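Local coordinates for protein ornithine carbamoyltransferase, mitochondrial (Coccidioides immitis, PDB 3SDS) that catalyses the transfer of the carbamoyl group from carbamoyl phosphate to L-ornithine, giving L-citrulline and phosphate in arginine biosynthesis, at residues A[49-52]-A[56-59]; A[250-255]-A[284-289]; A[260-265]-A[296-301]. All coordinates share one frame; numbering follows the deposited sequence.

Contact 1 (A[49-52]-A[56-59]); sequences KTIK and MPER
I51, late in helix 34-51, and M56, five residues further on, bring their CA atoms to 5.8 Å as the chain turns aside after the helix. No hydrogen bond joins the two segments, and P57 CD is the atom on which both T50 and I51 converge. This ring carbon, bonded to the proline nitrogen, stands 3.9 Å from I51 CG1 and 4.1 Å from I51 CD1, the two side chains crossing at about a right angle. T50 and P57 instead slide past each other in opposite directions, with the threonine methyl doing the touching. With CG2 anti to the backbone N (chi1 -53° for OG1), that methyl reaches 4.1 Å from P57 CD, while OG1 turns back to bond the carbonyl of S46 one helical turn earlier. The threonine thereby spends its polar branch inside the helix and its apolar branch on the loop. M56 starts away from the helix, yet its chain curls round so that SD comes to 4.5 Å from I51 CG1, a loose apolar approach. The contact lies at the surface of the carbamoyl phosphate domain; I51 also packs on W336 of helix 327-347, the last of the chain, and P57 on Y47. Being wholly van der Waals, the contact depends on shape rather than on directed bonds; the polar ties here lie within the chain's own turn, S53 OG with the carbonyl of K49 among them.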
loop_
_atom_site.group_PDB
_atom_site.type_symbol
_atom_site.label_atom_id
_atom_site.label_comp_id
_atom_site.label_asym_id
_atom_site.label_seq_id
_atom_site.Cartn_x
_atom_site.Cartn_y
_atom_site.Cartn_z
ATOM N N LYS A 49 -0.923 11.810 25.239
ATOM C CA LYS A 49 -1.971 12.392 26.079
ATOM C C LYS A 49 -2.882 13.359 25.286
ATOM O O LYS A 49 -4.102 13.332 25.443
ATOM C CB LYS A 49 -1.349 13.058 27.314
ATOM C CG LYS A 49 -2.181 12.929 28.545
ATOM C CD LYS A 49 -2.076 14.134 29.470
ATOM C CE LYS A 49 -3.413 14.290 30.229
ATOM N NZ LYS A 49 -3.337 15.097 31.481
ATOM N N THR A 50 -2.282 14.190 24.431
ATOM C CA THR A 50 -3.036 15.156 23.615
ATOM C C THR A 50 -3.926 14.447 22.590
ATOM O O THR A 50 -5.123 14.735 22.526
ATOM C CB THR A 50 -2.098 16.154 22.834
ATOM O OG1 THR A 50 -1.168 16.789 23.721
ATOM C CG2 THR A 50 -2.890 17.215 22.117
ATOM N N ILE A 51 -3.338 13.540 21.790
ATOM C CA ILE A 51 -4.063 12.844 20.694
ATOM C C ILE A 51 -5.196 11.902 21.216
ATOM O O ILE A 51 -6.297 11.868 20.657
ATOM C CB ILE A 51 -3.065 12.136 19.714
ATOM C CG1 ILE A 51 -2.262 13.184 18.944
ATOM C CG2 ILE A 51 -3.774 11.197 18.716
ATOM C CD1 ILE A 51 -0.913 12.713 18.398
ATOM N N LYS A 52 -4.937 11.191 22.318
ATOM C CA LYS A 52 -5.969 10.308 22.899
ATOM C C LYS A 52 -7.125 11.032 23.522
ATOM O O LYS A 52 -8.095 10.384 23.855
ATOM C CB LYS A 52 -5.413 9.282 23.889
ATOM C CG LYS A 52 -4.588 8.247 23.189
ATOM C CD LYS A 52 -4.023 7.209 24.113
ATOM C CE LYS A 52 -5.011 6.094 24.344
ATOM N NZ LYS A 52 -4.313 5.016 25.047
ATOM N N MET A 56 -4.846 17.777 18.311
ATOM C CA MET A 56 -3.578 17.710 17.563
ATOM C C MET A 56 -2.542 18.712 18.074
ATOM O O MET A 56 -2.840 19.899 18.180
ATOM C CB MET A 56 -3.777 17.970 16.054
ATOM C CG MET A 56 -3.998 16.731 15.186
ATOM S SD MET A 56 -2.630 15.528 15.155
ATOM C CE MET A 56 -1.388 16.431 14.235
ATOM N N PRO A 57 -1.315 18.239 18.369
ATOM C CA PRO A 57 -0.188 19.147 18.660
ATOM C C PRO A 57 0.180 20.037 17.461
ATOM O O PRO A 57 0.376 19.514 16.375
ATOM C CB PRO A 57 0.978 18.183 18.953
ATOM C CG PRO A 57 0.347 16.861 19.260
ATOM C CD PRO A 57 -0.936 16.818 18.495
ATOM N N GLU A 58 0.295 21.352 17.648
ATOM C CA GLU A 58 0.740 22.261 16.558
ATOM C C GLU A 58 2.017 21.803 15.792
ATOM O O GLU A 58 2.054 21.823 14.559
ATOM C CB GLU A 58 0.938 23.692 17.081
ATOM C CG GLU A 58 -0.317 24.394 17.601
ATOM C CD GLU A 58 -1.251 24.860 16.500
ATOM O OE1 GLU A 58 -0.840 24.941 15.316
ATOM O OE2 GLU A 58 -2.420 25.160 16.819
ATOM N N ARG A 59 3.051 21.399 16.528
ATOM C CA ARG A 59 4.299 20.901 15.941
ATOM C C ARG A 59 4.086 19.790 14.888
ATOM O O ARG A 59 4.882 19.665 13.956
ATOM C CB ARG A 59 5.246 20.373 17.041
ATOM C CG ARG A 59 5.810 21.442 17.968
ATOM C CD ARG A 59 6.512 20.877 19.195
ATOM N NE ARG A 59 7.700 20.116 18.820
ATOM C CZ ARG A 59 8.675 19.751 19.667
ATOM N NH1 ARG A 59 8.618 20.093 20.958
ATOM N NH2 ARG A 59 9.715 19.035 19.218
#

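Contact 2 (A[250-255]-A[284-289]); sequences TVPEVA and KDFKVT
P252 lies over the flat of the F286 ring, a CH-pi contact that illustrates how a proline at the start of a helix can serve as a partner for an aromatic side chain. Its CG is 4.2 Å from the centroid of the phenyl ring and only 12° off the ring normal, so the pyrrolidine touches the middle of the face rather than the rim. F286 is placed for this by its first torsion, which sets CG beside its own backbone N (chi1 -76°); the CB bond does not aim straight at the helix, but the ring swings across to meet it. Near the far end of the same ring, the carbonyl oxygen of T250 approaches CZ obliquely, at 3.7 Å, without making a hydrogen bond. The proline edge that meets the ring also faces the backbone of D285, the residue before F286: P252 CG is 4.0 Å from D285 O.

P252 is the first residue of the short helix 252-255, with V251 at the N-cap; V251 O receives the bond from V254 N at 3.3 Å. This helix follows strand 246-249, an outermost strand of the five-stranded parallel sheet of the ornithine-binding domain, whose family belongs to the Rossmann-like clan. The loop carrying F286 runs between helices 277-282 and 290-296, so the CH-pi pair joins the start of helix 252-255, just after that strand, to the loop leading into helix 290-296. T289 starts that helix as its N-cap, its OG1 accepting a hydrogen bond from the backbone N of L292. Away from P252, F286 also packs on P220, and its side chain lies about 11 Å from that of D265, which probably binds L-ornithine.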
loop_
_atom_site.group_PDB
_atom_site.type_symbol
_atom_site.label_atom_id
_atom_site.label_comp_id
_atom_site.label_asym_id
_atom_site.label_seq_id
_atom_site.Cartn_x
_atom_site.Cartn_y
_atom_site.Cartn_z
ATOM N N THR A 250 23.720 -17.401 35.108
ATOM C CA THR A 250 23.219 -18.616 34.447
ATOM C C THR A 250 21.961 -19.147 35.158
ATOM O O THR A 250 21.206 -19.950 34.597
ATOM C CB THR A 250 24.349 -19.697 34.389
ATOM O OG1 THR A 250 25.237 -19.372 33.317
ATOM C CG2 THR A 250 23.806 -21.135 34.182
ATOM N N VAL A 251 21.742 -18.670 36.383
ATOM C CA VAL A 251 20.615 -19.084 37.218
ATOM C C VAL A 251 19.526 -18.009 37.249
ATOM O O VAL A 251 19.801 -16.874 37.639
ATOM C CB VAL A 251 21.071 -19.330 38.658
ATOM C CG1 VAL A 251 19.993 -20.084 39.423
ATOM C CG2 VAL A 251 22.422 -20.067 38.687
ATOM N N PRO A 252 18.284 -18.361 36.835
ATOM C CA PRO A 252 17.140 -17.418 36.808
ATOM C C PRO A 252 16.755 -16.871 38.182
ATOM O O PRO A 252 16.536 -15.675 38.322
ATOM C CB PRO A 252 15.995 -18.264 36.239
ATOM C CG PRO A 252 16.665 -19.323 35.448
ATOM C CD PRO A 252 17.934 -19.651 36.209
ATOM N N GLU A 253 16.683 -17.748 39.182
ATOM C CA GLU A 253 16.361 -17.362 40.561
ATOM C C GLU A 253 17.293 -16.247 41.123
ATOM O O GLU A 253 16.908 -15.503 42.043
ATOM C CB GLU A 253 16.328 -18.607 41.465
ATOM N N VAL A 254 18.496 -16.125 40.557
ATOM C CA VAL A 254 19.452 -15.097 40.977
ATOM C C VAL A 254 19.086 -13.752 40.377
ATOM O O VAL A 254 19.114 -12.735 41.065
ATOM C CB VAL A 254 20.925 -15.449 40.586
ATOM C CG1 VAL A 254 21.887 -14.335 41.001
ATOM C CG2 VAL A 254 21.352 -16.759 41.210
ATOM N N ALA A 255 18.755 -13.746 39.089
ATOM C CA ALA A 255 18.409 -12.512 38.400
ATOM C C ALA A 255 17.198 -11.823 39.023
ATOM O O ALA A 255 17.224 -10.622 39.275
ATOM C CB ALA A 255 18.178 -12.767 36.914
ATOM N N LYS A 284 15.176 -25.096 29.766
ATOM C CA LYS A 284 14.293 -25.861 30.682
ATOM C C LYS A 284 13.670 -25.034 31.800
ATOM O O LYS A 284 12.440 -24.965 31.911
ATOM C CB LYS A 284 15.024 -27.075 31.296
ATOM N N ASP A 285 14.510 -24.406 32.621
ATOM C CA ASP A 285 14.013 -23.684 33.796
ATOM C C ASP A 285 13.763 -22.197 33.522
ATOM O O ASP A 285 13.436 -21.439 34.442
ATOM C CB ASP A 285 14.963 -23.884 34.990
ATOM C CG ASP A 285 15.225 -25.362 35.292
ATOM O OD1 ASP A 285 14.293 -26.187 35.111
ATOM O OD2 ASP A 285 16.362 -25.700 35.713
ATOM N N PHE A 286 13.895 -21.793 32.260
ATOM C CA PHE A 286 13.808 -20.373 31.882
ATOM C C PHE A 286 12.394 -19.764 31.707
ATOM O O PHE A 286 12.269 -18.554 31.529
ATOM C CB PHE A 286 14.714 -20.075 30.676
ATOM C CG PHE A 286 16.189 -19.999 31.024
ATOM C CD1 PHE A 286 16.807 -18.762 31.247
ATOM C CD2 PHE A 286 16.964 -21.165 31.130
ATOM C CE1 PHE A 286 18.167 -18.685 31.570
ATOM C CE2 PHE A 286 18.329 -21.099 31.451
ATOM C CZ PHE A 286 18.927 -19.857 31.675
ATOM N N LYS A 287 11.346 -20.588 31.789
ATOM C CA LYS A 287 9.955 -20.128 31.678
ATOM C C LYS A 287 9.523 -19.230 32.844
ATOM O O LYS A 287 9.502 -19.680 33.991
ATOM C CB LYS A 287 9.010 -21.333 31.596
ATOM C CG LYS A 287 7.560 -20.998 31.241
ATOM C CD LYS A 287 6.632 -22.183 31.502
ATOM C CE LYS A 287 5.281 -22.005 30.811
ATOM N NZ LYS A 287 4.230 -22.863 31.408
ATOM N N VAL A 288 9.151 -17.981 32.542
ATOM C CA VAL A 288 8.658 -17.039 33.556
ATOM C C VAL A 288 7.316 -17.489 34.156
ATOM O O VAL A 288 6.336 -17.672 33.432
ATOM C CB VAL A 288 8.563 -15.583 33.002
ATOM C CG1 VAL A 288 8.013 -14.645 34.055
ATOM C CG2 VAL A 288 9.925 -15.083 32.550
ATOM N N THR A 289 7.298 -17.690 35.477
ATOM C CA THR A 289 6.104 -18.162 36.207
ATOM C C THR A 289 5.903 -17.453 37.547
ATOM O O THR A 289 6.840 -16.878 38.094
ATOM C CB THR A 289 6.137 -19.701 36.511
ATOM O OG1 THR A 289 7.234 -20.026 37.380
ATOM C CG2 THR A 289 6.201 -20.530 35.231
#

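Contact 3 (A[260-265]-A[296-301]); sequences DVIVTD and GGAKEN
D260 and K299 run side by side and point the same way, yet their charged ends do not join: D260 OD1 is 4.1 Å from K299 NZ, beyond a salt bridge, and nearer to the lysine's CE, at 3.4 Å. The aliphatic chain of K299, bent at chi2 (-107°), therefore passes along the carboxylate with CG, CD and CE, while the ammonium stays beyond salt-bridge range. At this separation the opposite charges probably still attract weakly. A water bridges the same oxygen to the second segment, donating to D260 OD1 at 2.9 Å and to N301 OD1 at 3.2 Å, while D260 OD2 is held by the backbone N of K190. D260 immediately precedes strand 261-264 of the parallel Rossmann-like sheet, which lies between strands 190-194 and 303-306. Segment 296-301 is the connection from helix 290-296 into the edge strand 303-306. That helix ends in a Schellman motif, with G297 as C-prime residue at positive phi: A298 N bonds A293 O and G297 N bonds K294 O. A298, whose N closes the motif, points its CB toward the strand, where I262 CD1 lies 4.4 Å from that CB in a loose apolar contact.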
loop_
_atom_site.group_PDB
_atom_site.type_symbol
_atom_site.label_atom_id
_atom_site.label_comp_id
_atom_site.label_asym_id
_atom_site.label_seq_id
_atom_site.Cartn_x
_atom_site.Cartn_y
_atom_site.Cartn_z
ATOM N N ASP A 260 12.096 -5.058 39.875
ATOM C CA ASP A 260 10.872 -4.269 39.798
ATOM C C ASP A 260 10.051 -4.710 38.605
ATOM O O ASP A 260 8.809 -4.652 38.627
ATOM C CB ASP A 260 11.184 -2.776 39.709
ATOM C CG ASP A 260 11.825 -2.244 40.972
ATOM O OD1 ASP A 260 11.130 -2.185 42.027
ATOM O OD2 ASP A 260 13.032 -1.902 40.902
ATOM N N VAL A 261 10.760 -5.164 37.572
ATOM C CA VAL A 261 10.153 -5.604 36.318
ATOM C C VAL A 261 10.813 -6.896 35.881
ATOM O O VAL A 261 12.027 -7.058 36.048
ATOM C CB VAL A 261 10.374 -4.565 35.204
ATOM C CG1 VAL A 261 9.811 -5.060 33.878
ATOM C CG2 VAL A 261 9.776 -3.221 35.602
ATOM N N ILE A 262 10.020 -7.813 35.327
ATOM C CA ILE A 262 10.586 -8.999 34.676
ATOM C C ILE A 262 10.256 -9.042 33.173
ATOM O O ILE A 262 9.098 -8.905 32.772
ATOM C CB ILE A 262 10.213 -10.316 35.403
ATOM C CG1 ILE A 262 10.750 -10.299 36.839
ATOM C CG2 ILE A 262 10.788 -11.517 34.661
ATOM C CD1 ILE A 262 10.210 -11.420 37.741
ATOM N N VAL A 263 11.297 -9.216 32.357
ATOM C CA VAL A 263 11.167 -9.239 30.895
ATOM C C VAL A 263 11.653 -10.564 30.293
ATOM O O VAL A 263 12.665 -11.121 30.722
ATOM C CB VAL A 263 11.976 -8.111 30.200
ATOM C CG1 VAL A 263 11.308 -7.728 28.919
ATOM C CG2 VAL A 263 12.091 -6.917 31.059
ATOM N N THR A 264 10.928 -11.041 29.287
ATOM C CA THR A 264 11.406 -12.108 28.426
ATOM C C THR A 264 11.106 -11.829 26.930
ATOM O O THR A 264 10.631 -10.752 26.572
ATOM C CB THR A 264 10.885 -13.499 28.900
ATOM O OG1 THR A 264 11.596 -14.548 28.218
ATOM C CG2 THR A 264 9.357 -13.643 28.692
ATOM N N ASP A 265 11.398 -12.813 26.080
ATOM C CA ASP A 265 11.250 -12.725 24.633
ATOM C C ASP A 265 11.189 -14.136 24.049
ATOM O O ASP A 265 11.748 -15.072 24.625
ATOM C CB ASP A 265 12.470 -12.008 24.045
ATOM C CG ASP A 265 12.281 -11.599 22.580
ATOM O OD1 ASP A 265 11.274 -12.014 21.947
ATOM O OD2 ASP A 265 13.150 -10.849 22.058
ATOM N N GLY A 296 12.603 -16.872 43.821
ATOM C CA GLY A 296 13.797 -16.022 43.702
ATOM C C GLY A 296 13.762 -14.749 44.542
ATOM O O GLY A 296 14.803 -14.146 44.787
ATOM N N GLY A 297 12.568 -14.332 44.968
ATOM C CA GLY A 297 12.415 -13.196 45.878
ATOM C C GLY A 297 12.207 -11.823 45.254
ATOM O O GLY A 297 12.664 -10.813 45.801
ATOM N N ALA A 298 11.510 -11.773 44.118
ATOM C CA ALA A 298 11.215 -10.500 43.453
ATOM C C ALA A 298 10.291 -9.641 44.323
ATOM O O ALA A 298 9.697 -10.144 45.277
ATOM C CB ALA A 298 10.597 -10.750 42.094
ATOM N N LYS A 299 10.191 -8.349 44.012
ATOM C CA LYS A 299 9.298 -7.428 44.740
ATOM C C LYS A 299 7.847 -7.908 44.733
ATOM O O LYS A 299 7.410 -8.623 43.820
ATOM C CB LYS A 299 9.362 -6.012 44.153
ATOM C CG LYS A 299 10.771 -5.426 44.066
ATOM C CD LYS A 299 11.040 -4.335 45.089
ATOM C CE LYS A 299 12.371 -3.667 44.787
ATOM N NZ LYS A 299 12.717 -2.651 45.803
ATOM N N GLU A 300 7.101 -7.504 45.755
ATOM C CA GLU A 300 5.712 -7.889 45.884
ATOM C C GLU A 300 4.890 -7.482 44.647
ATOM O O GLU A 300 4.063 -8.251 44.160
ATOM C CB GLU A 300 5.133 -7.303 47.185
ATOM C CG GLU A 300 3.708 -7.768 47.542
ATOM C CD GLU A 300 3.570 -9.291 47.650
ATOM O OE1 GLU A 300 4.560 -9.975 48.015
ATOM O OE2 GLU A 300 2.459 -9.800 47.371
ATOM N N ASN A 301 5.139 -6.286 44.119
ATOM C CA ASN A 301 4.349 -5.781 42.990
ATOM C C ASN A 301 5.086 -5.765 41.648
ATOM O O ASN A 301 4.918 -4.837 40.860
ATOM C CB ASN A 301 3.768 -4.390 43.308
ATOM C CG ASN A 301 4.846 -3.336 43.527
ATOM O OD1 ASN A 301 5.884 -3.596 44.151
ATOM N ND2 ASN A 301 4.601 -2.135 43.011
HETATM O O HOH W 1 8.321 -1.953 42.804
#

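How the contacts relate
Following the chain from the N terminus, contact 1 comes first and closes a very short loop, where the chain turns out of helix 34-51 in the carbamoyl phosphate domain. It is complete before the others begin, and its centre is 42 Å from that of contact 2, across the chain's centre. Contacts 2 and 3 belong to the ornithine domain and cross: 250-255 and 260-265 come in turn, then their partners 284-289 and 296-301 in the same order. Their centres are only 11 Å apart, and V288 packs against T264 and I262, E253 against G296. Together they tie strand 261-264 and helix 252-255 to the segments flanking helix 290-296.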